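PDB 1Y7W: halotolerant alpha-type carbonic anhydrase (dCA II) from Dunaliella salina, which catalyses the reversible hydration of carbon dioxide to bicarbonate at a zinc ion, as a halotolerant enzyme of the alpha-type carbonic anhydrase family. Local coordinates for residues Thr188-Glu191 / Gly192-Asp196; Met256-Phe259 / Val260-Met264. One frame throughout, in Å; residues are numbered along the deposited sequence. Where two conformers were deposited one is given.

How the contacts relate
Both contacts are local, each made within a single helix of one chain, and they come in series: contact 1 lies in the last turns of helix 181-195, contact 2 in helix 253-266. Strand 240-251, a member of the large mixed sheet of the carbonic anhydrase fold, comes between the two helices in the chain and leads into the second. The centres of the contacts are about 13 Å apart. The two contacts touch through Ile190 CG2 and Leu258 CD1, 4.1 Å apart. Contact 1 lies at the surface; by way of Leu258 it is joined to the more buried contact 2, which backs onto strand 120-133, the carrier of zinc ligands His130 and His132.

Contact 1. Residues Thr188-Glu191 / Gly192-Asp196; sequences TQIE and GKIGD
Ile190 O accepts from Ile194 N at 2.9 Å, with the donor nearly in line with the C=O bond. The other three such bonds between 188-191 and 192-196 are less direct. Gly192 N reaches Thr188 O at 3.0 Å from above the carbonyl plane, with an N-H...O angle of 141°; Lys193 N meets Gln189 O at 3.1 Å and Gly195 N meets Glu191 O at 3.0 Å, both from tilted positions. These bonds carry helix 181-195 of the alpha-type carbonic anhydrase fold to its C-terminal end, where Asp196 N still bonds to Gly192 O, although Asp196 itself leaves helical backbone angles. On the apolar face, Ile190 CG2 and Ile194 CG1 stand 4.2 Å apart, a loose contact, while Ile194 CG1 lies 3.3 Å from Ile190 O. This follows from its chi1 of -67°, which sets CG1 beside the backbone N and hence near the preceding turn. Lys193 runs its CG past Gln189 O at 3.5 Å and carries NZ on to the carbonyl of Ser207. Several polar ends are satisfied elsewhere: the Gln189 amide accepts at OE1 from Asp209 N and bonds through NE2 to Ser185 OG, Thr188 OG1 bonds to Asn184 O, and Glu191 OE1 pairs with Gln187 NE2.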
ATOM      1  N   THR A 188       4.560 -19.427  -4.773  1.00 24.96           N
ATOM      2  CA  THR A 188       4.698 -20.864  -4.595  1.00 25.12           C
ATOM      3  C   THR A 188       3.543 -21.398  -3.791  1.00 25.22           C
ATOM      4  O   THR A 188       2.972 -22.425  -4.130  1.00 25.28           O
ATOM      5  CB  THR A 188       6.048 -21.191  -3.877  1.00 25.62           C
ATOM      6  OG1 THR A 188       7.131 -20.866  -4.759  1.00 28.94           O
ATOM      7  CG2 THR A 188       6.135 -22.671  -3.518  1.00 27.60           C
ATOM      8  N   GLN A 189       3.206 -20.711  -2.702  1.00 23.60           N
ATOM      9  CA  GLN A 189       2.102 -21.133  -1.884  1.00 22.92           C
ATOM     10  C   GLN A 189       0.790 -21.111  -2.644  1.00 24.16           C
ATOM     11  O   GLN A 189      -0.020 -22.038  -2.567  1.00 24.29           O
ATOM     12  CB  GLN A 189       1.951 -20.213  -0.680  1.00 23.35           C
ATOM     13  CG  GLN A 189       3.067 -20.313   0.355  1.00 24.97           C
ATOM     14  CD  GLN A 189       2.806 -19.336   1.478  1.00 25.22           C
ATOM     15  OE1 GLN A 189       1.895 -19.532   2.305  1.00 25.04           O
ATOM     16  NE2 GLN A 189       3.574 -18.241   1.486  1.00 24.97           N
ATOM     17  N   ILE A 190       0.537 -19.999  -3.323  1.00 23.71           N
ATOM     18  CA  ILE A 190      -0.707 -19.891  -4.066  1.00 25.11           C
ATOM     19  C   ILE A 190      -0.787 -20.887  -5.248  1.00 26.24           C
ATOM     20  O   ILE A 190      -1.764 -21.590  -5.397  1.00 26.11           O
ATOM     21  CB  ILE A 190      -0.907 -18.430  -4.553  1.00 24.44           C
ATOM     22  CG1 ILE A 190      -1.230 -17.549  -3.318  1.00 25.74           C
ATOM     23  CG2 ILE A 190      -2.119 -18.342  -5.503  1.00 24.00           C
ATOM     24  CD1 ILE A 190      -1.252 -16.031  -3.629  1.00 26.87           C
ATOM     25  N   GLU A 191       0.245 -20.925  -6.070  1.00 28.73           N
ATOM     26  CA  GLU A 191       0.237 -21.787  -7.226  1.00 31.39           C
ATOM     27  C   GLU A 191       0.060 -23.235  -6.773  1.00 31.79           C
ATOM     28  O   GLU A 191      -0.585 -24.034  -7.456  1.00 31.86           O
ATOM     29  CB  GLU A 191       1.519 -21.542  -8.028  1.00 33.24           C
ATOM     30  CG  GLU A 191       1.465 -20.144  -8.721  1.00 33.93           C
ATOM     31  CD  GLU A 191       2.556 -19.926  -9.779  1.00 36.38           C
ATOM     32  OE1 GLU A 191       2.454 -18.915 -10.541  1.00 37.47           O
ATOM     33  OE2 GLU A 191       3.505 -20.749  -9.846  1.00 35.42           O
ATOM     34  N   GLY A 192       0.577 -23.534  -5.584  1.00 30.72           N
ATOM     35  CA  GLY A 192       0.459 -24.856  -5.030  1.00 29.74           C
ATOM     36  C   GLY A 192      -0.973 -25.170  -4.640  1.00 30.54           C
ATOM     37  O   GLY A 192      -1.431 -26.270  -4.916  1.00 31.05           O
ATOM     38  N   LYS A 193      -1.684 -24.240  -3.996  1.00 29.04           N
ATOM     39  CA  LYS A 193      -3.085 -24.454  -3.588  1.00 28.90           C
ATOM     40  C   LYS A 193      -4.045 -24.494  -4.796  1.00 28.25           C
ATOM     41  O   LYS A 193      -5.102 -25.156  -4.784  1.00 28.66           O
ATOM     42  CB  LYS A 193      -3.528 -23.349  -2.592  1.00 29.01           C
ATOM     43  CG  LYS A 193      -2.863 -23.483  -1.213  1.00 30.45           C
ATOM     44  CD  LYS A 193      -3.295 -22.387  -0.250  1.00 31.94           C
ATOM     45  CE  LYS A 193      -2.618 -22.557   1.144  1.00 33.64           C
ATOM     46  NZ  LYS A 193      -3.645 -22.470   2.278  1.00 34.94           N
ATOM     47  N   ILE A 194      -3.697 -23.772  -5.846  1.00 29.29           N
ATOM     48  CA  ILE A 194      -4.535 -23.806  -7.054  1.00 29.89           C
ATOM     49  C   ILE A 194      -4.326 -25.197  -7.666  1.00 31.65           C
ATOM     50  O   ILE A 194      -5.268 -25.832  -8.125  1.00 32.66           O
ATOM     51  CB  ILE A 194      -4.088 -22.744  -8.069  1.00 28.83           C
ATOM     52  CG1 ILE A 194      -4.354 -21.339  -7.500  1.00 26.94           C
ATOM     53  CG2 ILE A 194      -4.816 -22.966  -9.431  1.00 29.84           C
ATOM     54  CD1 ILE A 194      -5.824 -20.972  -7.395  1.00 25.24           C
ATOM     55  N   GLY A 195      -3.085 -25.660  -7.649  1.00 33.31           N
ATOM     56  CA  GLY A 195      -2.758 -26.965  -8.192  1.00 33.63           C
ATOM     57  C   GLY A 195      -3.359 -28.149  -7.473  1.00 34.38           C
ATOM     58  O   GLY A 195      -3.734 -29.132  -8.126  1.00 35.30           O
ATOM     59  N   ASP A 196      -3.474 -28.110  -6.151  1.00 33.37           N
ATOM     60  CA  ASP A 196      -4.044 -29.256  -5.471  1.00 33.49           C
ATOM     61  C   ASP A 196      -5.506 -29.059  -5.135  1.00 33.46           C
ATOM     62  O   ASP A 196      -6.076 -29.821  -4.377  1.00 33.25           O
ATOM     63  CB  ASP A 196      -3.241 -29.642  -4.209  1.00 35.53           C
ATOM     64  CG  ASP A 196      -3.091 -28.490  -3.211  1.00 36.44           C
ATOM     65  OD1 ASP A 196      -3.989 -27.622  -3.140  1.00 37.19           O
ATOM     66  OD2 ASP A 196      -2.081 -28.475  -2.482  1.00 36.51           O
TER

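Contact 2. Residues Met256-Phe259 / Val260-Met264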
ATOM      1  N   MET A 256       5.653 -11.505 -11.728  1.00 21.74           N
ATOM      2  CA  MET A 256       4.509 -10.640 -12.029  1.00 21.17           C
ATOM      3  C   MET A 256       3.333 -11.418 -12.611  1.00 21.23           C
ATOM      4  O   MET A 256       2.165 -10.990 -12.517  1.00 19.03           O
ATOM      5  CB  MET A 256       4.928  -9.514 -12.989  1.00 20.55           C
ATOM      6  CG  MET A 256       5.786  -8.438 -12.329  1.00 20.15           C
ATOM      7  SD  MET A 256       5.048  -7.710 -10.789  1.00 19.24           S
ATOM      8  CE  MET A 256       3.520  -7.028 -11.491  1.00 18.32           C
ATOM      9  N   LYS A 257       3.633 -12.578 -13.199  1.00 20.78           N
ATOM     10  CA  LYS A 257       2.575 -13.396 -13.775  1.00 20.66           C
ATOM     11  C   LYS A 257       1.552 -13.816 -12.722  1.00 19.80           C
ATOM     12  O   LYS A 257       0.374 -13.979 -13.038  1.00 19.90           O
ATOM     13  CB  LYS A 257       3.165 -14.663 -14.445  1.00 21.50           C
ATOM     14  CG  LYS A 257       2.091 -15.678 -14.942  1.00 24.05           C
ATOM     15  CD  LYS A 257       2.636 -16.578 -16.096  1.00 26.33           C
ATOM     16  CE  LYS A 257       1.628 -17.696 -16.473  1.00 28.24           C
ATOM     17  NZ  LYS A 257       1.355 -18.544 -15.289  1.00 27.50           N
ATOM     18  N   LEU A 258       1.987 -13.959 -11.470  1.00 18.99           N
ATOM     19  CA  LEU A 258       1.049 -14.351 -10.404  1.00 19.64           C
ATOM     20  C   LEU A 258      -0.136 -13.355 -10.362  1.00 18.65           C
ATOM     21  O   LEU A 258      -1.295 -13.761 -10.228  1.00 19.12           O
ATOM     22  CB  LEU A 258       1.745 -14.339  -9.035  1.00 18.66           C
ATOM     23  CG  LEU A 258       0.814 -14.418  -7.792  1.00 19.36           C
ATOM     24  CD1 LEU A 258       0.304 -15.857  -7.662  1.00 22.51           C
ATOM     25  CD2 LEU A 258       1.566 -14.061  -6.523  1.00 20.67           C
ATOM     26  N   PHE A 259       0.169 -12.057 -10.456  1.00 18.16           N
ATOM     27  CA  PHE A 259      -0.876 -11.037 -10.401  1.00 18.66           C
ATOM     28  C   PHE A 259      -1.886 -11.126 -11.529  1.00 19.31           C
ATOM     29  O   PHE A 259      -3.097 -10.925 -11.311  1.00 19.18           O
ATOM     30  CB  PHE A 259      -0.238  -9.635 -10.298  1.00 18.36           C
ATOM     31  CG  PHE A 259       0.546  -9.453  -9.026  1.00 19.81           C
ATOM     32  CD1 PHE A 259       1.930  -9.461  -9.020  1.00 18.99           C
ATOM     33  CD2 PHE A 259      -0.131  -9.329  -7.813  1.00 20.88           C
ATOM     34  CE1 PHE A 259       2.640  -9.343  -7.838  1.00 21.18           C
ATOM     35  CE2 PHE A 259       0.565  -9.206  -6.616  1.00 21.18           C
ATOM     36  CZ  PHE A 259       1.963  -9.211  -6.632  1.00 21.64           C
ATOM     37  N   VAL A 260      -1.417 -11.435 -12.734  1.00 20.22           N
ATOM     38  CA  VAL A 260      -2.348 -11.598 -13.853  1.00 22.68           C
ATOM     39  C   VAL A 260      -3.213 -12.846 -13.669  1.00 21.61           C
ATOM     40  O   VAL A 260      -4.444 -12.827 -13.828  1.00 21.59           O
ATOM     41  CB  VAL A 260      -1.603 -11.797 -15.200  1.00 23.97           C
ATOM     42  CG1 VAL A 260      -2.610 -11.747 -16.341  1.00 25.81           C
ATOM     43  CG2 VAL A 260      -0.593 -10.803 -15.362  1.00 23.47           C
ATOM     44  N   ASP A 261      -2.556 -13.961 -13.361  1.00 23.71           N
ATOM     45  CA  ASP A 261      -3.284 -15.204 -13.169  1.00 23.57           C
ATOM     46  C   ASP A 261      -4.425 -15.067 -12.136  1.00 23.53           C
ATOM     47  O   ASP A 261      -5.563 -15.466 -12.375  1.00 23.01           O
ATOM     48  CB  ASP A 261      -2.316 -16.305 -12.749  1.00 25.84           C
ATOM     49  CG  ASP A 261      -1.388 -16.774 -13.903  1.00 28.08           C
ATOM     50  OD1 ASP A 261      -0.417 -17.475 -13.576  1.00 28.88           O
ATOM     51  OD2 ASP A 261      -1.610 -16.442 -15.113  1.00 29.15           O
ATOM     52  N   VAL A 262      -4.101 -14.497 -10.987  1.00 21.60           N
ATOM     53  CA  VAL A 262      -5.042 -14.302  -9.914  1.00 21.37           C
ATOM     54  C   VAL A 262      -6.089 -13.278 -10.289  1.00 20.88           C
ATOM     55  O   VAL A 262      -7.306 -13.508 -10.124  1.00 20.60           O
ATOM     56  CB  VAL A 262      -4.238 -13.841  -8.641  1.00 20.83           C
ATOM     57  CG1 VAL A 262      -5.188 -13.398  -7.494  1.00 21.95           C
ATOM     58  CG2 VAL A 262      -3.329 -15.036  -8.203  1.00 21.42           C
ATOM     59  N   THR A 263      -5.645 -12.152 -10.852  1.00 20.60           N
ATOM     60  CA  THR A 263      -6.613 -11.101 -11.161  1.00 19.91           C
ATOM     61  C   THR A 263      -7.640 -11.496 -12.224  1.00 21.18           C
ATOM     62  O   THR A 263      -8.858 -11.279 -12.038  1.00 20.45           O
ATOM     63  CB  THR A 263      -5.904  -9.757 -11.600  1.00 20.55           C
ATOM     64  OG1 THR A 263      -5.120  -9.237 -10.502  1.00 18.12           O
ATOM     65  CG2 THR A 263      -6.961  -8.697 -12.017  1.00 19.36           C
ATOM     66  N   MET A 264      -7.172 -12.054 -13.333  0.50 22.19           N
ATOM     67  CA  MET A 264      -8.103 -12.424 -14.410  0.50 23.46           C
ATOM     68  C   MET A 264      -8.810 -13.731 -14.080  0.50 23.93           C
ATOM     69  O   MET A 264      -9.937 -13.962 -14.525  0.50 23.32           O
ATOM     70  CB  MET A 264      -7.366 -12.522 -15.748  0.50 24.54           C
ATOM     71  CG  MET A 264      -6.725 -11.224 -16.183  0.50 25.57           C
ATOM     72  SD  MET A 264      -7.757  -9.776 -15.936  0.50 29.98           S
ATOM     73  CE  MET A 264      -9.120 -10.135 -17.023  0.50 29.22           C
TER
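Val260 rests its CG2 near the backbone of the turn before, 4.0 Å from Met256 O, and its side chain also touches Phe134. One residue on, Asp261 is held twice by Lys257: its N-H points almost straight at Lys257 O, with an N-H...O angle of 178°, and its OD1 takes Lys257 NZ at 2.7 Å through the syn lone pair, a salt bridge one turn apart. With CG anti to the backbone N (chi1 173°), the Lys257 chain passes 3.4 Å from Asp261 OD1 at CG before the bend at chi4 brings NZ to that oxygen. With an alanine here in place of Asp261 the carboxylate is gone, and the Lys257 ammonium would probably lose its mate and its chain be freer to turn. All this belongs to helix 253-266, which packs against strand 120-133 of the carbonic anhydrase fold. Val262 N bonds to Leu258 O at 3.0 Å, and Val262 CG2 lies alongside Leu258 CD1, 3.8 Å away, the two side chains pointing the same way; Leu258 also touches Gln187 of helix 181-195. Thr263 gives Phe259 O two bonds, from N at 2.9 Å and from OG1 at 2.8 Å, arriving from opposite faces of the carbonyl plane. The Phe259 side chain, about 12 Å from the zinc ion, meets the rings of Phe131 and His133. Met264 N closes the next turn on Val260 O.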